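Local coordinates for protein prolyl oligopeptidase (Novosphingobium capsulatum, PDB 1YR2) that probably hydrolyses oligopeptides on the carboxyl side of proline, and more slowly alanine, as a serine peptidase of the prolyl oligopeptidase family, at residues Lys210-Ala215 and Leu223-Ala228; Gln243-His248 and Gln258-Thr263. All blocks are in the same frame, centred on the assembly; numbering follows the deposited sequence.

Contact 1: Lys210-Ala215 and Leu223-Ala228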
loop_
_atom_site.group_PDB
_atom_site.type_symbol
_atom_site.label_atom_id
_atom_site.label_comp_id
_atom_site.label_asym_id
_atom_site.label_seq_id
_atom_site.Cartn_x
_atom_site.Cartn_y
_atom_site.Cartn_z
ATOM N N LYS A 210 26.424 3.119 3.629
ATOM C CA LYS A 210 25.451 2.055 3.570
ATOM C C LYS A 210 24.421 2.228 4.632
ATOM O O LYS A 210 24.751 2.582 5.773
ATOM C CB LYS A 210 26.128 0.676 3.682
ATOM C CG LYS A 210 25.125 -0.498 3.747
ATOM C CD LYS A 210 25.739 -1.897 3.621
ATOM C CE LYS A 210 26.870 -2.193 4.526
ATOM N NZ LYS A 210 27.365 -3.608 4.274
ATOM N N PHE A 211 23.159 1.986 4.280
ATOM C CA PHE A 211 22.070 2.157 5.259
ATOM C C PHE A 211 22.135 3.503 5.984
ATOM O O PHE A 211 22.046 3.562 7.216
ATOM C CB PHE A 211 22.054 0.998 6.293
ATOM C CG PHE A 211 21.929 -0.363 5.671
ATOM C CD1 PHE A 211 21.084 -0.563 4.596
ATOM C CD2 PHE A 211 22.629 -1.447 6.209
ATOM C CE1 PHE A 211 21.012 -1.836 3.995
ATOM C CE2 PHE A 211 22.550 -2.695 5.648
ATOM C CZ PHE A 211 21.736 -2.883 4.514
ATOM N N SER A 212 22.231 4.573 5.196
ATOM C CA SER A 212 22.482 5.928 5.680
ATOM C C SER A 212 21.397 6.928 5.314
ATOM O O SER A 212 20.734 6.777 4.289
ATOM C CB SER A 212 23.750 6.370 4.996
ATOM O OG SER A 212 24.226 7.612 5.463
ATOM N N GLY A 213 21.264 7.955 6.118
ATOM C CA GLY A 213 20.660 9.204 5.712
ATOM C C GLY A 213 21.609 10.111 4.972
ATOM O O GLY A 213 22.769 9.771 4.705
ATOM N N LEU A 214 21.100 11.279 4.614
ATOM C CA LEU A 214 21.911 12.343 4.083
ATOM C C LEU A 214 21.384 13.510 4.874
ATOM O O LEU A 214 20.180 13.805 4.828
ATOM C CB LEU A 214 21.626 12.570 2.606
ATOM C CG LEU A 214 21.939 11.451 1.649
ATOM C CD1 LEU A 214 21.463 11.828 0.268
ATOM C CD2 LEU A 214 23.415 11.108 1.668
ATOM N N ALA A 215 22.232 14.157 5.639
ATOM C CA ALA A 215 21.753 15.289 6.436
ATOM C C ALA A 215 22.767 16.390 6.421
ATOM O O ALA A 215 23.889 16.225 6.912
ATOM C CB ALA A 215 21.486 14.879 7.862
ATOM N N LEU A 223 26.391 15.052 7.222
ATOM C CA LEU A 223 26.440 13.856 8.068
ATOM C C LEU A 223 25.902 12.636 7.331
ATOM O O LEU A 223 24.878 12.708 6.640
ATOM C CB LEU A 223 25.560 14.043 9.313
ATOM C CG LEU A 223 26.021 15.059 10.328
ATOM C CD1 LEU A 223 24.868 15.465 11.238
ATOM C CD2 LEU A 223 27.145 14.522 11.160
ATOM N N TYR A 224 26.589 11.518 7.512
ATOM C CA TYR A 224 26.255 10.282 6.841
ATOM C C TYR A 224 26.736 9.105 7.696
ATOM O O TYR A 224 27.503 9.265 8.642
ATOM C CB TYR A 224 26.901 10.241 5.443
ATOM C CG TYR A 224 28.422 10.132 5.437
ATOM C CD1 TYR A 224 29.238 11.264 5.613
ATOM C CD2 TYR A 224 29.050 8.911 5.252
ATOM C CE1 TYR A 224 30.605 11.149 5.625
ATOM C CE2 TYR A 224 30.430 8.787 5.300
ATOM C CZ TYR A 224 31.206 9.929 5.430
ATOM O OH TYR A 224 32.573 9.801 5.403
ATOM N N SER A 225 26.246 7.925 7.375
ATOM C CA SER A 225 26.673 6.717 8.048
ATOM C C SER A 225 27.399 5.802 7.082
ATOM O O SER A 225 27.080 5.755 5.894
ATOM C CB SER A 225 25.463 5.995 8.641
ATOM O OG SER A 225 24.763 6.863 9.540
ATOM N N ARG A 226 28.418 5.121 7.597
ATOM C CA ARG A 226 29.266 4.259 6.811
ATOM C C ARG A 226 29.781 3.075 7.659
ATOM O O ARG A 226 29.612 3.054 8.872
ATOM C CB ARG A 226 30.450 5.015 6.250
ATOM C CG ARG A 226 31.413 5.608 7.291
ATOM C CD ARG A 226 32.773 6.027 6.678
ATOM N NE ARG A 226 33.506 4.812 6.363
ATOM C CZ ARG A 226 34.653 4.752 5.678
ATOM N NH1 ARG A 226 35.250 5.873 5.286
ATOM N NH2 ARG A 226 35.201 3.554 5.425
ATOM N N PHE A 227 30.421 2.142 6.973
ATOM C CA PHE A 227 31.058 0.974 7.565
ATOM C C PHE A 227 32.525 0.946 7.162
ATOM O O PHE A 227 32.929 1.640 6.254
ATOM C CB PHE A 227 30.411 -0.322 7.086
ATOM C CG PHE A 227 28.998 -0.492 7.550
ATOM C CD1 PHE A 227 27.946 0.173 6.915
ATOM C CD2 PHE A 227 28.711 -1.325 8.613
ATOM C CE1 PHE A 227 26.603 0.025 7.357
ATOM C CE2 PHE A 227 27.412 -1.464 9.052
ATOM C CZ PHE A 227 26.343 -0.768 8.404
ATOM N N ALA A 228 33.315 0.129 7.846
ATOM C CA ALA A 228 34.739 -0.015 7.509
ATOM C C ALA A 228 34.900 -0.487 6.075
ATOM O O ALA A 228 34.103 -1.268 5.580
ATOM C CB ALA A 228 35.428 -0.996 8.446
HETATM O O HOH W 1 22.787 8.663 8.681
#
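In the beta-propeller domain, the innermost strand of a blade meets its neighbour where Ala215 pairs with Leu223, an antiparallel hydrogen-bonded pair. Leu223 N gives its hydrogen to Ala215 O at 2.8 Å, and Ala215 N returns a longer bond to Leu223 O. Beyond this pair the incoming loop takes over with side chains. Ser212 OG lies anti to its own backbone nitrogen (chi1 -173°), which turns it onto the strand; there it accepts the N-H of Ser225 at 2.8 Å, almost straight at 173°, and donates to Gly213 O on an in-plane lone pair. Here the strand N-H is taken by a side-chain hydroxyl and not by a carbonyl of the neighbouring chain segment. A water bridges Gly213 N and Ser225 OG, the latter also bonded to His271. At the far end Lys210 crosses Phe227 at about a right angle. A bend at chi3 (51°) lays CE over one face of the ring, 3.5 Å from Phe227 CD1, in a CH-pi contact. NZ continues above the same ring as a cation-pi partner, 4.8 Å from the Phe227 centroid, while bonding Asn240. Such a loop, leading from the outermost strand of one blade to the innermost of the next, is typical of beta-propellers.

Contact 2: Gln243-His248 and Gln258-Thr263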
loop_
_atom_site.group_PDB
_atom_site.type_symbol
_atom_site.label_atom_id
_atom_site.label_comp_id
_atom_site.label_asym_id
_atom_site.label_seq_id
_atom_site.Cartn_x
_atom_site.Cartn_y
_atom_site.Cartn_z
ATOM N N GLN A 243 28.540 0.169 12.268
ATOM C CA GLN A 243 28.170 1.344 11.532
ATOM C C GLN A 243 28.515 2.623 12.339
ATOM O O GLN A 243 28.326 2.696 13.569
ATOM C CB GLN A 243 26.680 1.317 11.211
ATOM C CG GLN A 243 26.265 2.487 10.306
ATOM C CD GLN A 243 24.792 2.438 9.876
ATOM O OE1 GLN A 243 23.904 2.192 10.705
ATOM N NE2 GLN A 243 24.545 2.640 8.557
ATOM N N THR A 244 29.060 3.614 11.672
ATOM C CA THR A 244 29.482 4.866 12.337
ATOM C C THR A 244 29.008 6.112 11.583
ATOM O O THR A 244 28.879 6.081 10.382
ATOM C CB THR A 244 31.007 4.907 12.580
ATOM O OG1 THR A 244 31.695 4.709 11.348
ATOM C CG2 THR A 244 31.444 3.740 13.403
ATOM N N VAL A 245 28.696 7.164 12.328
ATOM C CA VAL A 245 28.254 8.446 11.782
ATOM C C VAL A 245 29.493 9.342 11.678
ATOM O O VAL A 245 30.245 9.421 12.635
ATOM C CB VAL A 245 27.191 9.091 12.665
ATOM C CG1 VAL A 245 26.730 10.445 12.060
ATOM C CG2 VAL A 245 26.038 8.194 12.829
ATOM N N TRP A 246 29.711 9.915 10.490
ATOM C CA TRP A 246 30.801 10.843 10.165
ATOM C C TRP A 246 30.281 12.141 9.558
ATOM O O TRP A 246 29.139 12.198 9.063
ATOM C CB TRP A 246 31.739 10.208 9.160
ATOM C CG TRP A 246 32.431 9.002 9.618
ATOM C CD1 TRP A 246 31.890 7.742 9.843
ATOM C CD2 TRP A 246 33.831 8.887 9.917
ATOM N NE1 TRP A 246 32.877 6.877 10.260
ATOM C CE2 TRP A 246 34.076 7.539 10.290
ATOM C CE3 TRP A 246 34.920 9.799 9.896
ATOM C CZ2 TRP A 246 35.351 7.080 10.651
ATOM C CZ3 TRP A 246 36.166 9.348 10.247
ATOM C CH2 TRP A 246 36.381 7.994 10.628
ATOM N N LEU A 247 31.158 13.153 9.553
ATOM C CA LEU A 247 30.879 14.477 8.999
ATOM C C LEU A 247 31.867 14.684 7.869
ATOM O O LEU A 247 33.088 14.614 8.059
ATOM C CB LEU A 247 31.021 15.585 10.039
ATOM C CG LEU A 247 30.752 17.018 9.590
ATOM C CD1 LEU A 247 29.254 17.155 9.279
ATOM C CD2 LEU A 247 31.185 18.012 10.640
ATOM N N HIS A 248 31.338 14.953 6.688
ATOM C CA HIS A 248 32.167 15.328 5.564
ATOM C C HIS A 248 32.114 16.836 5.329
ATOM O O HIS A 248 31.025 17.404 5.142
ATOM C CB HIS A 248 31.722 14.625 4.277
ATOM C CG HIS A 248 32.512 15.041 3.082
ATOM N ND1 HIS A 248 33.861 14.802 2.979
ATOM C CD2 HIS A 248 32.160 15.728 1.959
ATOM C CE1 HIS A 248 34.305 15.286 1.828
ATOM N NE2 HIS A 248 33.301 15.869 1.200
ATOM N N GLN A 258 35.457 13.621 9.849
ATOM C CA GLN A 258 35.505 13.625 11.297
ATOM C C GLN A 258 34.442 12.606 11.837
ATOM O O GLN A 258 33.292 12.731 11.477
ATOM C CB GLN A 258 35.115 15.029 11.712
ATOM C CG GLN A 258 34.939 15.318 13.220
ATOM C CD GLN A 258 34.598 16.788 13.449
ATOM O OE1 GLN A 258 35.258 17.653 12.875
ATOM N NE2 GLN A 258 33.538 17.073 14.236
ATOM N N PRO A 259 34.816 11.663 12.691
ATOM C CA PRO A 259 33.875 10.738 13.321
ATOM C C PRO A 259 32.938 11.476 14.278
ATOM O O PRO A 259 33.371 12.362 15.000
ATOM C CB PRO A 259 34.773 9.768 14.079
ATOM C CG PRO A 259 36.088 10.380 14.149
ATOM C CD PRO A 259 36.200 11.458 13.166
ATOM N N VAL A 260 31.654 11.153 14.252
ATOM C CA VAL A 260 30.662 11.812 15.110
ATOM C C VAL A 260 30.085 10.882 16.141
ATOM O O VAL A 260 29.955 11.258 17.308
ATOM C CB VAL A 260 29.521 12.391 14.253
ATOM C CG1 VAL A 260 28.425 12.990 15.140
ATOM C CG2 VAL A 260 30.075 13.466 13.346
ATOM N N PHE A 261 29.743 9.652 15.734
ATOM C CA PHE A 261 29.108 8.712 16.660
ATOM C C PHE A 261 29.330 7.259 16.278
ATOM O O PHE A 261 29.217 6.891 15.103
ATOM C CB PHE A 261 27.598 8.945 16.727
ATOM C CG PHE A 261 26.931 8.270 17.896
ATOM C CD1 PHE A 261 27.251 8.633 19.200
ATOM C CD2 PHE A 261 26.007 7.239 17.700
ATOM C CE1 PHE A 261 26.690 8.010 20.245
ATOM C CE2 PHE A 261 25.413 6.630 18.785
ATOM C CZ PHE A 261 25.746 7.001 20.032
ATOM N N ALA A 262 29.616 6.467 17.303
ATOM C CA ALA A 262 29.724 5.026 17.210
ATOM C C ALA A 262 29.323 4.389 18.535
ATOM O O ALA A 262 29.377 5.058 19.574
ATOM C CB ALA A 262 31.141 4.626 16.857
ATOM N N THR A 263 28.959 3.101 18.498
ATOM C CA THR A 263 28.746 2.297 19.715
ATOM C C THR A 263 29.654 1.076 19.698
ATOM O O THR A 263 29.240 0.004 19.283
ATOM C CB THR A 263 27.282 1.826 19.876
ATOM O OG1 THR A 263 26.789 1.242 18.657
ATOM C CG2 THR A 263 26.382 3.002 20.181
HETATM O O HOH W 2 28.937 1.714 15.953
#
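Trp246 and Pro259 carry one face of this antiparallel hairpin, the proline ring lying over one face of the indole. Pro259 CB stands 4.0 Å from the centroid of the six-membered ring of Trp246, only 8° off its normal, a CH-pi contact; Pro259 CD comes to 3.6 Å from Trp246 CZ3. The indole is held in its rotation by NE1, which donates to Thr244 OG1 at 2.7 Å with the acceptor tilted 16° from the ring plane. That oxygen sits between the backbone nitrogen and carbonyl carbon of Thr244 (chi1 55°), while its CG2 packs on Ala262 CB. On the other face, Val245 meets Phe261 through their CB atoms, and Leu247 pairs with Gln258. Val260 points at the partner strand: its CB lies 4.0 Å from Val245 CG1, and its CG2 rests against Leu247 CB. Val260 and Phe261 together face Val245, a classic beta bulge, in which Val260 N and Phe261 N both donate to Val245 O, at 2.8 and 3.1 Å, from the same face of the carbonyl plane. Past the last pair, a water links Gln243 O to Thr263 N. Strand 258-261 forms the outer edge of the four-stranded blade, strand 221-226 flanks 244-249 on its other side, and Val245 packs against Ala273 and His271 of strand 270-275 in the following sheet.

How the contacts relate
Both contacts reach one four-stranded antiparallel sheet, contact 1 where the loop before strand 215-216 joins its edge and contact 2 at its 258-261 edge, with centres about 8 Å apart. Strands 221-226 and 244-249 join them through probable backbone bonds, Arg226 O to Thr244 N and Tyr224 O to Trp246 N. Neither is wholly core: six of eleven touching residues are buried in contact 1, but two of nine in contact 2, which lies farther from the centre of the chain. The chemistry differs too: contact 1 has one backbone pair and otherwise depends on a serine hydroxyl, a water and a lysine over a ring, whereas the outer hairpin uses backbone pairing, interrupted by a bulge, and apolar packing.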